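Local coordinates for phosphate ABC transporter, phosphate-binding protein (Clostridium perfringens, PDB 4Q8R) that probably captures inorganic phosphate with high affinity outside the cell membrane and delivers it to an ABC-type transporter for uptake, at residues Leu71-Leu83 and Leu229-Ile243. Numbering follows the deposited sequence. Where two conformers were deposited one is given.
Sequences LKEVEIAYDGIAL and LSEEGQDIVAKEHLI. With ZN (zinc ion), chain D; ZN (zinc ion), chain F; ZN (zinc ion), chain C.
Tyr78 and Ile243 pair by their backbones as a single antiparallel, hydrogen-bonded bridge: Tyr78 N donates to Ile243 O at 2.9 Å, and Ile243 N returns a bond to Tyr78 O at 2.8 Å. To one side of the bridge the side chains meet at their bases, CB of Tyr78 lying 4.0 Å from CB of Ile243. Two residues back along the strand, the carbonyl of Ile76 is gripped by the Gln234 amide; NE2 reaches Ile76 O at 2.9 Å, nearly straight (N-H...O 173°), with the acceptor close to the amide plane. A bend at chi2 (-75°) swings this amide off the helix towards the strand, and NE2 also bonds to the carbonyl of Ile228. Apolar contacts fill in around these bonds. Ala77 CB packs against Val237 CG1 at 3.7 Å and against Leu242 CD1, while Leu229 reaches Val74, CD1 to CG1 at 3.8 Å. Residues 71-83 belong to the long, bent strand 71-86, which is hydrogen-bonded antiparallel to 205-213 from Lys72 to Asp79 and runs from one lobe of this periplasmic-binding-protein fold into the other; the last helix, 231-239, packs alongside it, the short axes 30° from parallel. Ser230 caps the start of that helix, OG accepting from Gly233 N. A Schellman motif ends it, with His241 at positive phi, and this turn brings Leu242 and Ile243 back to the strand. Leu242 CD2 then lies against Asp79 OD1, whose carboxylate makes a salt bridge to Arg206 through OD2 and a hydrogen bond to Ser174 through OD1. A water joins Asp79 OD1, Gly80 N and His241 O. On the helix's far side, Glu231 and Asp235 bind a zinc ion, and Asp235 also pairs with Lys244.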
loop_
_atom_site.group_PDB
_atom_site.type_symbol
_atom_site.label_atom_id
_atom_site.label_comp_id
_atom_site.label_asym_id
_atom_site.label_seq_id
_atom_site.Cartn_x
_atom_site.Cartn_y
_atom_site.Cartn_z
ATOM N N LEU A 71 2.221 21.059 -2.580
ATOM C CA LEU A 71 2.047 20.071 -1.506
ATOM C C LEU A 71 3.321 19.808 -0.747
ATOM O O LEU A 71 4.350 19.586 -1.343
ATOM C CB LEU A 71 1.488 18.747 -2.032
ATOM C CG LEU A 71 0.052 18.660 -2.563
ATOM C CD1 LEU A 71 -0.149 17.247 -3.159
ATOM C CD2 LEU A 71 -0.991 18.989 -1.501
ATOM N N LYS A 72 3.252 19.930 0.586
ATOM C CA LYS A 72 4.309 19.483 1.475
ATOM C C LYS A 72 4.098 17.993 1.715
ATOM O O LYS A 72 2.977 17.509 1.688
ATOM C CB LYS A 72 4.200 20.248 2.787
ATOM C CG LYS A 72 4.402 21.771 2.646
ATOM C CD LYS A 72 5.699 22.130 1.904
ATOM C CE LYS A 72 6.047 23.633 1.951
ATOM N NZ LYS A 72 6.465 24.113 3.311
ATOM N N GLU A 73 5.191 17.281 1.953
ATOM C CA GLU A 73 5.093 15.882 2.290
ATOM C C GLU A 73 5.707 15.550 3.601
ATOM O O GLU A 73 6.756 16.099 4.006
ATOM C CB GLU A 73 5.769 15.049 1.228
ATOM C CG GLU A 73 5.510 15.586 -0.138
ATOM C CD GLU A 73 6.454 14.958 -1.101
ATOM O OE1 GLU A 73 7.144 15.698 -1.817
ATOM O OE2 GLU A 73 6.570 13.718 -1.069
ATOM N N VAL A 74 5.053 14.651 4.302
ATOM C CA VAL A 74 5.596 14.145 5.579
ATOM C C VAL A 74 5.561 12.608 5.487
ATOM O O VAL A 74 4.476 12.010 5.412
ATOM C CB VAL A 74 4.758 14.611 6.796
ATOM C CG1 VAL A 74 5.218 13.957 8.057
ATOM C CG2 VAL A 74 4.830 16.101 6.927
ATOM N N GLU A 75 6.735 11.993 5.549
ATOM C CA GLU A 75 6.810 10.571 5.607
ATOM C C GLU A 75 6.366 10.129 7.026
ATOM O O GLU A 75 6.986 10.534 8.040
ATOM C CB GLU A 75 8.223 10.132 5.238
ATOM C CG GLU A 75 8.433 8.666 5.075
ATOM C CD GLU A 75 9.875 8.296 4.616
ATOM O OE1 GLU A 75 10.491 9.039 3.802
ATOM O OE2 GLU A 75 10.404 7.239 5.051
ATOM N N ILE A 76 5.344 9.280 7.117
ATOM C CA ILE A 76 4.867 8.752 8.416
ATOM C C ILE A 76 5.202 7.288 8.751
ATOM O O ILE A 76 5.139 6.883 9.915
ATOM C CB ILE A 76 3.360 8.935 8.625
ATOM C CG1 ILE A 76 2.556 8.217 7.536
ATOM C CG2 ILE A 76 2.975 10.399 8.627
ATOM C CD1 ILE A 76 1.034 8.239 7.777
ATOM N N ALA A 77 5.603 6.544 7.731
ATOM C CA ALA A 77 5.959 5.110 7.809
ATOM C C ALA A 77 6.605 4.701 6.493
ATOM O O ALA A 77 6.490 5.423 5.481
ATOM C CB ALA A 77 4.761 4.232 8.101
ATOM N N TYR A 78 7.282 3.553 6.515
ATOM C CA TYR A 78 7.605 2.837 5.271
ATOM C C TYR A 78 6.800 1.552 5.315
ATOM O O TYR A 78 6.383 1.099 6.391
ATOM C CB TYR A 78 9.121 2.673 5.107
ATOM C CG TYR A 78 9.685 3.015 3.799
ATOM C CD1 TYR A 78 9.903 4.354 3.416
ATOM C CD2 TYR A 78 10.019 1.972 2.873
ATOM C CE1 TYR A 78 10.428 4.634 2.140
ATOM C CE2 TYR A 78 10.541 2.242 1.615
ATOM C CZ TYR A 78 10.738 3.562 1.236
ATOM O OH TYR A 78 11.225 3.797 -0.040
ATOM N N ASP A 79 6.532 0.990 4.144
ATOM C CA ASP A 79 5.624 -0.117 3.995
ATOM C C ASP A 79 6.127 -1.091 2.913
ATOM O O ASP A 79 6.432 -0.683 1.773
ATOM C CB ASP A 79 4.235 0.380 3.599
ATOM C CG ASP A 79 3.217 -0.733 3.416
ATOM O OD1 ASP A 79 2.955 -1.541 4.323
ATOM O OD2 ASP A 79 2.582 -0.782 2.364
ATOM N N GLY A 80 6.167 -2.370 3.249
ATOM C CA GLY A 80 6.430 -3.401 2.298
ATOM C C GLY A 80 5.191 -3.746 1.509
ATOM O O GLY A 80 4.053 -3.603 1.982
ATOM N N ILE A 81 5.418 -4.178 0.277
ATOM C CA ILE A 81 4.323 -4.690 -0.547
ATOM C C ILE A 81 4.594 -6.221 -0.676
ATOM O O ILE A 81 5.643 -6.656 -1.196
ATOM C CB ILE A 81 4.284 -4.080 -1.926
ATOM C CG1 ILE A 81 4.056 -2.536 -1.828
ATOM C CG2 ILE A 81 3.201 -4.758 -2.788
ATOM C CD1 ILE A 81 4.183 -1.829 -3.125
ATOM N N ALA A 82 3.627 -6.982 -0.223
ATOM C CA ALA A 82 3.633 -8.433 -0.334
ATOM C C ALA A 82 2.953 -8.856 -1.636
ATOM O O ALA A 82 2.034 -8.240 -2.093
ATOM C CB ALA A 82 2.883 -9.049 0.811
ATOM N N LEU A 83 3.476 -9.944 -2.184
ATOM C CA LEU A 83 2.844 -10.675 -3.292
ATOM C C LEU A 83 2.137 -11.801 -2.609
ATOM O O LEU A 83 2.833 -12.723 -2.043
ATOM C CB LEU A 83 3.854 -11.312 -4.224
ATOM C CG LEU A 83 4.396 -10.528 -5.378
ATOM C CD1 LEU A 83 3.269 -10.209 -6.297
ATOM C CD2 LEU A 83 5.115 -9.303 -4.891
ATOM N N LEU A 229 4.006 11.106 14.308
ATOM C CA LEU A 229 5.461 11.074 14.283
ATOM C C LEU A 229 6.099 10.875 15.651
ATOM O O LEU A 229 7.325 10.645 15.752
ATOM C CB LEU A 229 6.058 12.316 13.675
ATOM C CG LEU A 229 5.709 12.562 12.209
ATOM C CD1 LEU A 229 6.198 13.922 11.780
ATOM C CD2 LEU A 229 6.277 11.437 11.343
ATOM N N SER A 230 5.267 10.985 16.685
ATOM C CA SER A 230 5.697 10.816 18.061
ATOM C C SER A 230 6.040 9.381 18.351
ATOM O O SER A 230 5.788 8.438 17.507
ATOM C CB SER A 230 4.629 11.323 19.034
ATOM O OG SER A 230 3.523 10.442 19.177
ATOM N N GLU A 231 6.617 9.181 19.544
ATOM C CA GLU A 231 7.047 7.863 19.914
ATOM C C GLU A 231 5.792 6.922 19.924
ATOM O O GLU A 231 5.836 5.785 19.384
ATOM C CB GLU A 231 7.886 7.936 21.232
ATOM C CG GLU A 231 8.796 6.744 21.456
ATOM C CD GLU A 231 8.010 5.524 21.840
ATOM O OE1 GLU A 231 6.922 5.776 22.439
ATOM O OE2 GLU A 231 8.476 4.366 21.520
ATOM N N GLU A 232 4.714 7.397 20.527
ATOM C CA GLU A 232 3.511 6.617 20.581
ATOM C C GLU A 232 2.928 6.398 19.161
ATOM O O GLU A 232 2.454 5.275 18.794
ATOM C CB GLU A 232 2.465 7.306 21.446
ATOM C CG GLU A 232 1.206 6.450 21.551
ATOM C CD GLU A 232 0.063 7.015 22.397
ATOM O OE1 GLU A 232 0.296 7.887 23.269
ATOM O OE2 GLU A 232 -1.095 6.541 22.195
ATOM N N GLY A 233 2.918 7.443 18.333
ATOM C CA GLY A 233 2.359 7.298 16.988
ATOM C C GLY A 233 3.170 6.305 16.148
ATOM O O GLY A 233 2.625 5.534 15.341
ATOM N N GLN A 234 4.486 6.301 16.327
ATOM C CA GLN A 234 5.344 5.351 15.627
ATOM C C GLN A 234 5.249 3.897 16.142
ATOM O O GLN A 234 5.484 2.952 15.394
ATOM C CB GLN A 234 6.769 5.856 15.553
ATOM C CG GLN A 234 6.926 7.135 14.783
ATOM C CD GLN A 234 6.825 6.907 13.248
ATOM O OE1 GLN A 234 7.675 6.203 12.637
ATOM N NE2 GLN A 234 5.752 7.450 12.651
ATOM N N ASP A 235 4.911 3.716 17.415
ATOM C CA ASP A 235 4.579 2.372 17.906
ATOM C C ASP A 235 3.309 1.829 17.275
ATOM O O ASP A 235 3.210 0.619 17.033
ATOM C CB ASP A 235 4.367 2.338 19.442
ATOM C CG ASP A 235 5.657 2.491 20.228
ATOM O OD1 ASP A 235 6.739 2.237 19.675
ATOM O OD2 ASP A 235 5.525 2.903 21.436
ATOM N N ILE A 236 2.341 2.720 16.991
ATOM C CA ILE A 236 1.112 2.305 16.311
ATOM C C ILE A 236 1.451 1.880 14.856
ATOM O O ILE A 236 0.943 0.889 14.404
ATOM C CB ILE A 236 0.054 3.456 16.333
ATOM C CG1 ILE A 236 -0.507 3.609 17.766
ATOM C CG2 ILE A 236 -1.066 3.231 15.362
ATOM C CD1 ILE A 236 -1.159 4.940 18.097
ATOM N N VAL A 237 2.372 2.591 14.204
ATOM C CA VAL A 237 2.857 2.247 12.855
ATOM C C VAL A 237 3.450 0.858 12.923
ATOM O O VAL A 237 3.115 -0.018 12.103
ATOM C CB VAL A 237 3.905 3.301 12.405
ATOM C CG1 VAL A 237 5.007 2.828 11.484
ATOM C CG2 VAL A 237 3.217 4.582 11.937
ATOM N N ALA A 238 4.329 0.641 13.921
ATOM C CA ALA A 238 4.959 -0.708 14.043
ATOM C C ALA A 238 3.909 -1.799 14.250
ATOM O O ALA A 238 4.063 -2.909 13.701
ATOM C CB ALA A 238 5.967 -0.769 15.197
ATOM N N LYS A 239 2.887 -1.522 15.075
ATOM C CA LYS A 239 1.832 -2.535 15.377
ATOM C C LYS A 239 0.983 -2.924 14.143
ATOM O O LYS A 239 0.402 -4.006 14.099
ATOM C CB LYS A 239 0.952 -2.127 16.577
ATOM C CG LYS A 239 1.678 -2.347 17.898
ATOM C CD LYS A 239 0.986 -1.633 19.068
ATOM C CE LYS A 239 -0.356 -2.268 19.410
ATOM N NZ LYS A 239 -0.537 -2.373 20.901
ATOM N N GLU A 240 0.913 -2.012 13.183
ATOM C CA GLU A 240 0.199 -2.227 11.909
ATOM C C GLU A 240 1.118 -2.865 10.845
ATOM O O GLU A 240 0.802 -2.807 9.659
ATOM C CB GLU A 240 -0.402 -0.898 11.447
ATOM C CG GLU A 240 -1.426 -0.353 12.393
ATOM C CD GLU A 240 -2.698 -1.167 12.475
ATOM O OE1 GLU A 240 -3.071 -1.779 11.489
ATOM O OE2 GLU A 240 -3.375 -1.144 13.517
ATOM N N HIS A 241 2.225 -3.495 11.274
ATOM C CA HIS A 241 3.200 -4.158 10.402
ATOM C C HIS A 241 3.928 -3.243 9.405
ATOM O O HIS A 241 4.407 -3.659 8.372
ATOM C CB HIS A 241 2.511 -5.283 9.653
ATOM C CG HIS A 241 1.638 -6.117 10.527
ATOM N ND1 HIS A 241 2.138 -6.812 11.614
ATOM C CD2 HIS A 241 0.304 -6.339 10.520
ATOM C CE1 HIS A 241 1.151 -7.450 12.222
ATOM N NE2 HIS A 241 0.029 -7.186 11.572
ATOM N N LEU A 242 4.080 -1.995 9.800
ATOM C CA LEU A 242 4.844 -1.017 9.061
ATOM C C LEU A 242 6.227 -0.803 9.616
ATOM O O LEU A 242 6.569 -1.333 10.685
ATOM C CB LEU A 242 4.083 0.273 9.048
ATOM C CG LEU A 242 2.604 0.187 8.612
ATOM C CD1 LEU A 242 1.946 1.556 8.705
ATOM C CD2 LEU A 242 2.442 -0.387 7.188
ATOM N N ILE A 243 7.006 0.009 8.947
ATOM C CA ILE A 243 8.363 0.325 9.354
ATOM C C ILE A 243 8.418 1.758 9.857
ATOM O O ILE A 243 7.970 2.681 9.184
ATOM C CB ILE A 243 9.339 0.158 8.181
ATOM C CG1 ILE A 243 9.444 -1.308 7.741
ATOM C CG2 ILE A 243 10.711 0.708 8.514
ATOM C CD1 ILE A 243 8.238 -1.802 6.967
HETATM ZN ZN ZN D . 7.401 2.824 22.238
HETATM ZN ZN ZN F . 8.221 13.235 -2.417
HETATM ZN ZN ZN C . -2.156 -7.487 12.284
HETATM O O HOH W 1 4.936 -2.647 5.834
HETATM O O HOH W 2 9.015 12.103 -1.335
#